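Local coordinates for protein putative TetR transcriptional regulator (Rhodococcus sp., PDB 2I10) that probably binds DNA as a dimeric transcriptional regulator of the TetR family, through an N-terminal helix-turn-helix domain, at residues T82-T92 with A188-R197. Residues are numbered along the deposited sequence; the frame is centred on the assembly and turned at random. Where two conformers were deposited one is given.
Sequences TAHEAVLDFLT and AILAAQVVPR
In the helical C-terminal domain of this TetR-family protein, helices 83-98 and 181-192 run nearly antiparallel, their segment axes 8.8 Å apart at an angle of 156°. Ala192, small enough to lie against the helix backbone, puts CB 3.7 Å from Leu88 CA. Leu88 CD1 reaches on to Ile189 CG1 at the more exposed margin, while deeper in, Leu91 lays CD1 against Ala191 CB. In the type I turn from Ala192 to Val195, Val195 spreads its two methyls, CG1 against Ala83 CB and the backbone N and CA of His84, CG2 against Val87 CG1 at 3.8 Å. His84, its CG anti to the backbone N (chi1 171°), turns the edge of its flat ring to this turn, where one N-H, at ND1, can serve two carbonyls through weak, bent hydrogen bonds to Val195 O (3.0 Å) and Ala192 O (3.2 Å). A water joins His84 N to Pro196 O. Thr82 is the N-cap: its short hydroxyl reaches the helix start, OG1 accepting from Glu85 N (3.1 Å, 164°), and in the conformer given CG2 comes within 3.5 Å of Arg197 NE, across the side chain. Replacing Thr82 by a valine would probably leave Glu85 N without its capping acceptor and weaken the helix start. Tyr163 of the second subunit packs on Ala191, placing this antiparallel helix pair, with alanines on the 181-192 side, beside the dimer interface of an all-helical TetR-type regulatory domain.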
ATOM      1  N   THR B  82     -18.925 -18.966   2.599  1.00 36.41           N
ATOM      2  CA  THR B  82     -19.242 -18.115   1.430  1.00 35.39           C
ATOM      3  C   THR B  82     -17.998 -17.328   1.063  1.00 35.07           C
ATOM      4  O   THR B  82     -17.099 -17.165   1.890  1.00 34.85           O
ATOM      5  CB  THR B  82     -20.453 -17.111   1.662  1.00 35.86           C
ATOM      6  OG1 THR B  82     -20.161 -16.197   2.728  1.00 34.73           O
ATOM      7  CG2 THR B  82     -21.792 -17.845   1.962  1.00 34.50           C
ATOM      8  N   ALA B  83     -17.929 -16.902  -0.196  1.00 34.94           N
ATOM      9  CA  ALA B  83     -16.851 -16.033  -0.695  1.00 34.46           C
ATOM     10  C   ALA B  83     -16.812 -14.713   0.088  1.00 34.42           C
ATOM     11  O   ALA B  83     -15.725 -14.247   0.472  1.00 34.17           O
ATOM     12  CB  ALA B  83     -17.054 -15.761  -2.183  1.00 34.31           C
ATOM     13  N   HIS B  84     -17.999 -14.122   0.325  1.00 34.25           N
ATOM     14  CA  HIS B  84     -18.115 -12.910   1.142  1.00 33.92           C
ATOM     15  C   HIS B  84     -17.476 -13.108   2.539  1.00 34.49           C
ATOM     16  O   HIS B  84     -16.595 -12.350   2.914  1.00 33.50           O
ATOM     17  CB  HIS B  84     -19.559 -12.396   1.292  1.00 33.54           C
ATOM     18  CG  HIS B  84     -19.672 -11.284   2.307  1.00 33.59           C
ATOM     19  ND1 HIS B  84     -19.214 -10.003   2.061  1.00 32.53           N
ATOM     20  CD2 HIS B  84     -20.060 -11.300   3.604  1.00 32.79           C
ATOM     21  CE1 HIS B  84     -19.346  -9.273   3.155  1.00 35.40           C
ATOM     22  NE2 HIS B  84     -19.868 -10.032   4.104  1.00 36.12           N
ATOM     23  N   GLU B  85     -17.922 -14.113   3.295  1.00 35.04           N
ATOM     24  CA  GLU B  85     -17.354 -14.386   4.628  1.00 36.56           C
ATOM     25  C   GLU B  85     -15.867 -14.704   4.592  1.00 35.41           C
ATOM     26  O   GLU B  85     -15.125 -14.313   5.518  1.00 35.55           O
ATOM     27  CB  GLU B  85     -18.088 -15.533   5.331  1.00 36.90           C
ATOM     28  CG  GLU B  85     -17.902 -15.515   6.831  1.00 39.85           C
ATOM     29  CD  GLU B  85     -18.591 -16.673   7.574  1.00 41.50           C
ATOM     30  OE1 GLU B  85     -19.644 -17.203   7.103  1.00 45.69           O
ATOM     31  OE2 GLU B  85     -18.082 -17.012   8.676  1.00 46.49           O
ATOM     32  N   ALA B  86     -15.438 -15.406   3.538  1.00 34.02           N
ATOM     33  CA  ALA B  86     -14.012 -15.720   3.294  1.00 33.83           C
ATOM     34  C   ALA B  86     -13.155 -14.448   3.224  1.00 32.54           C
ATOM     35  O   ALA B  86     -12.176 -14.280   3.966  1.00 32.32           O
ATOM     36  CB  ALA B  86     -13.833 -16.562   1.998  1.00 33.00           C
ATOM     37  N   VAL B  87     -13.542 -13.566   2.317  1.00 31.70           N
ATOM     38  CA  VAL B  87     -12.896 -12.264   2.130  1.00 29.16           C
ATOM     39  C   VAL B  87     -12.971 -11.353   3.385  1.00 30.10           C
ATOM     40  O   VAL B  87     -11.951 -10.742   3.765  1.00 27.55           O
ATOM     41  CB  VAL B  87     -13.394 -11.625   0.848  1.00 29.90           C
ATOM     42  CG1 VAL B  87     -12.997 -10.120   0.748  1.00 27.27           C
ATOM     43  CG2 VAL B  87     -12.857 -12.466  -0.369  1.00 28.30           C
ATOM     44  N   LEU B  88     -14.150 -11.303   4.015  1.00 30.16           N
ATOM     45  CA  LEU B  88     -14.355 -10.575   5.256  1.00 31.60           C
ATOM     46  C   LEU B  88     -13.375 -11.002   6.370  1.00 32.90           C
ATOM     47  O   LEU B  88     -12.710 -10.144   6.990  1.00 33.17           O
ATOM     48  CB  LEU B  88     -15.817 -10.679   5.727  1.00 31.57           C
ATOM     49  CG  LEU B  88     -16.043 -10.131   7.143  1.00 32.30           C
ATOM     50  CD1 LEU B  88     -16.086  -8.603   7.180  1.00 31.54           C
ATOM     51  CD2 LEU B  88     -17.331 -10.662   7.728  1.00 34.29           C
ATOM     52  N   ASP B  89     -13.331 -12.312   6.629  1.00 32.93           N
ATOM     53  CA  ASP B  89     -12.412 -12.958   7.552  1.00 33.64           C
ATOM     54  C   ASP B  89     -10.981 -12.570   7.211  1.00 31.82           C
ATOM     55  O   ASP B  89     -10.230 -12.121   8.054  1.00 32.00           O
ATOM     56  CB  ASP B  89     -12.510 -14.455   7.295  1.00 35.14           C
ATOM     57  CG  ASP B  89     -12.730 -15.273   8.517  1.00 41.04           C
ATOM     58  OD1 ASP B  89     -13.842 -15.122   9.116  1.00 46.28           O
ATOM     59  OD2 ASP B  89     -11.823 -16.123   8.830  1.00 44.32           O
ATOM     60  N   PHE B  90     -10.595 -12.775   5.960  1.00 30.61           N
ATOM     61  CA  PHE B  90      -9.263 -12.419   5.528  1.00 30.24           C
ATOM     62  C   PHE B  90      -8.892 -10.937   5.775  1.00 30.17           C
ATOM     63  O   PHE B  90      -7.806 -10.613   6.313  1.00 29.86           O
ATOM     64  CB  PHE B  90      -9.061 -12.729   4.067  1.00 30.72           C
ATOM     65  CG  PHE B  90      -7.657 -12.558   3.651  1.00 31.26           C
ATOM     66  CD1 PHE B  90      -6.645 -13.257   4.330  1.00 34.09           C
ATOM     67  CD2 PHE B  90      -7.313 -11.683   2.636  1.00 33.46           C
ATOM     68  CE1 PHE B  90      -5.308 -13.077   3.993  1.00 32.02           C
ATOM     69  CE2 PHE B  90      -5.988 -11.516   2.284  1.00 34.36           C
ATOM     70  CZ  PHE B  90      -4.986 -12.202   2.955  1.00 33.71           C
ATOM     71  N   LEU B  91      -9.782 -10.047   5.374  1.00 30.12           N
ATOM     72  CA  LEU B  91      -9.475  -8.601   5.453  1.00 30.57           C
ATOM     73  C   LEU B  91      -9.391  -8.102   6.873  1.00 31.73           C
ATOM     74  O   LEU B  91      -8.439  -7.369   7.217  1.00 33.56           O
ATOM     75  CB  LEU B  91     -10.449  -7.746   4.613  1.00 29.07           C
ATOM     76  CG  LEU B  91     -10.427  -7.895   3.108  1.00 27.20           C
ATOM     77  CD1 LEU B  91     -11.489  -6.912   2.475  1.00 25.12           C
ATOM     78  CD2 LEU B  91      -9.022  -7.721   2.480  1.00 23.99           C
ATOM     79  N   THR B  92     -10.357  -8.488   7.721  1.00 32.17           N
ATOM     80  CA  THR B  92     -10.312  -8.130   9.142  1.00 31.63           C
ATOM     81  C   THR B  92      -9.128  -8.784   9.928  1.00 32.54           C
ATOM     82  O   THR B  92      -8.575  -8.184  10.853  1.00 32.77           O
ATOM     83  CB  THR B  92     -11.630  -8.475   9.891  1.00 32.33           C
ATOM     84  OG1 THR B  92     -11.849  -9.891   9.853  1.00 31.20           O
ATOM     85  CG2 THR B  92     -12.828  -7.748   9.317  1.00 31.16           C
ATOM     86  N   ALA B 188     -12.334  -2.307   6.642  1.00 34.54           N
ATOM     87  CA  ALA B 188     -12.197  -3.658   6.063  1.00 35.08           C
ATOM     88  C   ALA B 188     -13.564  -4.334   5.898  1.00 35.18           C
ATOM     89  O   ALA B 188     -13.797  -4.998   4.907  1.00 35.75           O
ATOM     90  CB  ALA B 188     -11.279  -4.496   6.919  1.00 34.91           C
ATOM     91  N   ILE B 189     -14.461  -4.132   6.874  1.00 34.87           N
ATOM     92  CA  ILE B 189     -15.844  -4.585   6.812  1.00 34.97           C
ATOM     93  C   ILE B 189     -16.588  -3.954   5.630  1.00 35.68           C
ATOM     94  O   ILE B 189     -17.281  -4.657   4.899  1.00 35.71           O
ATOM     95  CB  ILE B 189     -16.598  -4.342   8.142  1.00 34.86           C
ATOM     96  CG1 ILE B 189     -16.059  -5.299   9.216  1.00 35.08           C
ATOM     97  CG2 ILE B 189     -18.104  -4.551   7.979  1.00 34.72           C
ATOM     98  CD1 ILE B 189     -16.517  -4.980  10.681  1.00 34.80           C
ATOM     99  N   LEU B 190     -16.439  -2.644   5.427  1.00 35.30           N
ATOM    100  CA  LEU B 190     -16.988  -2.007   4.211  1.00 34.54           C
ATOM    101  C   LEU B 190     -16.359  -2.565   2.932  1.00 34.94           C
ATOM    102  O   LEU B 190     -17.046  -2.779   1.922  1.00 34.60           O
ATOM    103  CB  LEU B 190     -16.770  -0.498   4.269  1.00 34.22           C
ATOM    104  CG  LEU B 190     -17.500   0.304   5.339  1.00 31.41           C
ATOM    105  CD1 LEU B 190     -16.929   1.712   5.384  1.00 30.20           C
ATOM    106  CD2 LEU B 190     -18.979   0.337   5.027  1.00 31.32           C
ATOM    107  N   ALA B 191     -15.051  -2.816   2.967  1.00 34.38           N
ATOM    108  CA  ALA B 191     -14.389  -3.309   1.755  1.00 36.46           C
ATOM    109  C   ALA B 191     -14.925  -4.677   1.360  1.00 36.91           C
ATOM    110  O   ALA B 191     -15.135  -4.941   0.173  1.00 36.54           O
ATOM    111  CB  ALA B 191     -12.851  -3.339   1.898  1.00 36.09           C
ATOM    112  N   ALA B 192     -15.196  -5.519   2.364  1.00 37.38           N
ATOM    113  CA  ALA B 192     -15.690  -6.873   2.118  1.00 38.46           C
ATOM    114  C   ALA B 192     -17.067  -6.882   1.429  1.00 38.58           C
ATOM    115  O   ALA B 192     -17.399  -7.821   0.685  1.00 39.09           O
ATOM    116  CB  ALA B 192     -15.732  -7.672   3.403  1.00 38.14           C
ATOM    117  N   GLN B 193     -17.836  -5.820   1.644  1.00 39.30           N
ATOM    118  CA  GLN B 193     -19.179  -5.666   1.073  1.00 39.49           C
ATOM    119  C   GLN B 193     -19.199  -5.816  -0.433  1.00 38.53           C
ATOM    120  O   GLN B 193     -20.215  -6.187  -0.997  1.00 39.47           O
ATOM    121  CB  GLN B 193     -19.772  -4.289   1.427  1.00 38.59           C
ATOM    122  CG  GLN B 193     -20.585  -4.231   2.704  1.00 40.01           C
ATOM    123  CD  GLN B 193     -20.964  -2.779   3.097  1.00 42.42           C
ATOM    124  OE1 GLN B 193     -20.815  -1.827   2.298  1.00 43.75           O
ATOM    125  NE2 GLN B 193     -21.476  -2.615   4.325  1.00 44.92           N
ATOM    126  N   VAL B 194     -18.087  -5.489  -1.078  1.00 38.70           N
ATOM    127  CA  VAL B 194     -17.947  -5.635  -2.521  1.00 38.99           C
ATOM    128  C   VAL B 194     -18.018  -7.085  -3.000  1.00 39.76           C
ATOM    129  O   VAL B 194     -18.395  -7.337  -4.133  1.00 40.44           O
ATOM    130  CB  VAL B 194     -16.664  -4.949  -3.024  1.00 39.22           C
ATOM    131  CG1 VAL B 194     -16.484  -5.169  -4.533  1.00 37.71           C
ATOM    132  CG2 VAL B 194     -16.738  -3.424  -2.689  1.00 38.28           C
ATOM    133  N   VAL B 195     -17.647  -8.031  -2.145  1.00 39.11           N
ATOM    134  CA  VAL B 195     -17.875  -9.451  -2.461  1.00 38.25           C
ATOM    135  C   VAL B 195     -19.324  -9.803  -2.104  1.00 39.16           C
ATOM    136  O   VAL B 195     -19.680  -9.883  -0.937  1.00 38.82           O
ATOM    137  CB  VAL B 195     -16.871 -10.328  -1.768  1.00 37.11           C
ATOM    138  CG1 VAL B 195     -17.071 -11.822  -2.165  1.00 37.02           C
ATOM    139  CG2 VAL B 195     -15.449  -9.872  -2.167  1.00 36.15           C
ATOM    140  N   PRO B 196     -20.188  -9.964  -3.124  1.00 40.59           N
ATOM    141  CA  PRO B 196     -21.612 -10.152  -2.818  1.00 41.45           C
ATOM    142  C   PRO B 196     -21.946 -11.492  -2.187  1.00 41.43           C
ATOM    143  O   PRO B 196     -21.221 -12.460  -2.387  1.00 41.59           O
ATOM    144  CB  PRO B 196     -22.283 -10.073  -4.194  1.00 42.27           C
ATOM    145  CG  PRO B 196     -21.204  -9.580  -5.142  1.00 43.72           C
ATOM    146  CD  PRO B 196     -19.923  -9.983  -4.574  1.00 40.44           C
ATOM    147  N   ARG B 197     -23.021 -11.524  -1.400  1.00 41.83           N
ATOM    148  CA  ARG B 197     -23.588 -12.784  -0.934  0.50 42.25           C
ATOM    149  C   ARG B 197     -25.016 -12.907  -1.431  1.00 42.01           C
ATOM    150  O   ARG B 197     -25.937 -12.304  -0.863  1.00 42.20           O
ATOM    151  CB  ARG B 197     -23.543 -12.915   0.593  0.50 42.61           C
ATOM    152  CG  ARG B 197     -23.744 -14.364   1.057  0.50 43.50           C
ATOM    153  CD  ARG B 197     -24.193 -14.480   2.503  0.50 45.32           C
ATOM    154  NE  ARG B 197     -24.541 -15.863   2.830  0.50 46.20           N
ATOM    155  CZ  ARG B 197     -25.782 -16.339   2.940  0.50 47.01           C
ATOM    156  NH1 ARG B 197     -26.842 -15.548   2.776  0.50 47.10           N
ATOM    157  NH2 ARG B 197     -25.965 -17.621   3.232  0.50 47.37           N
TER
HETATM  158  O   HOH W   1     -20.385 -14.753  -1.095  1.00 36.19           O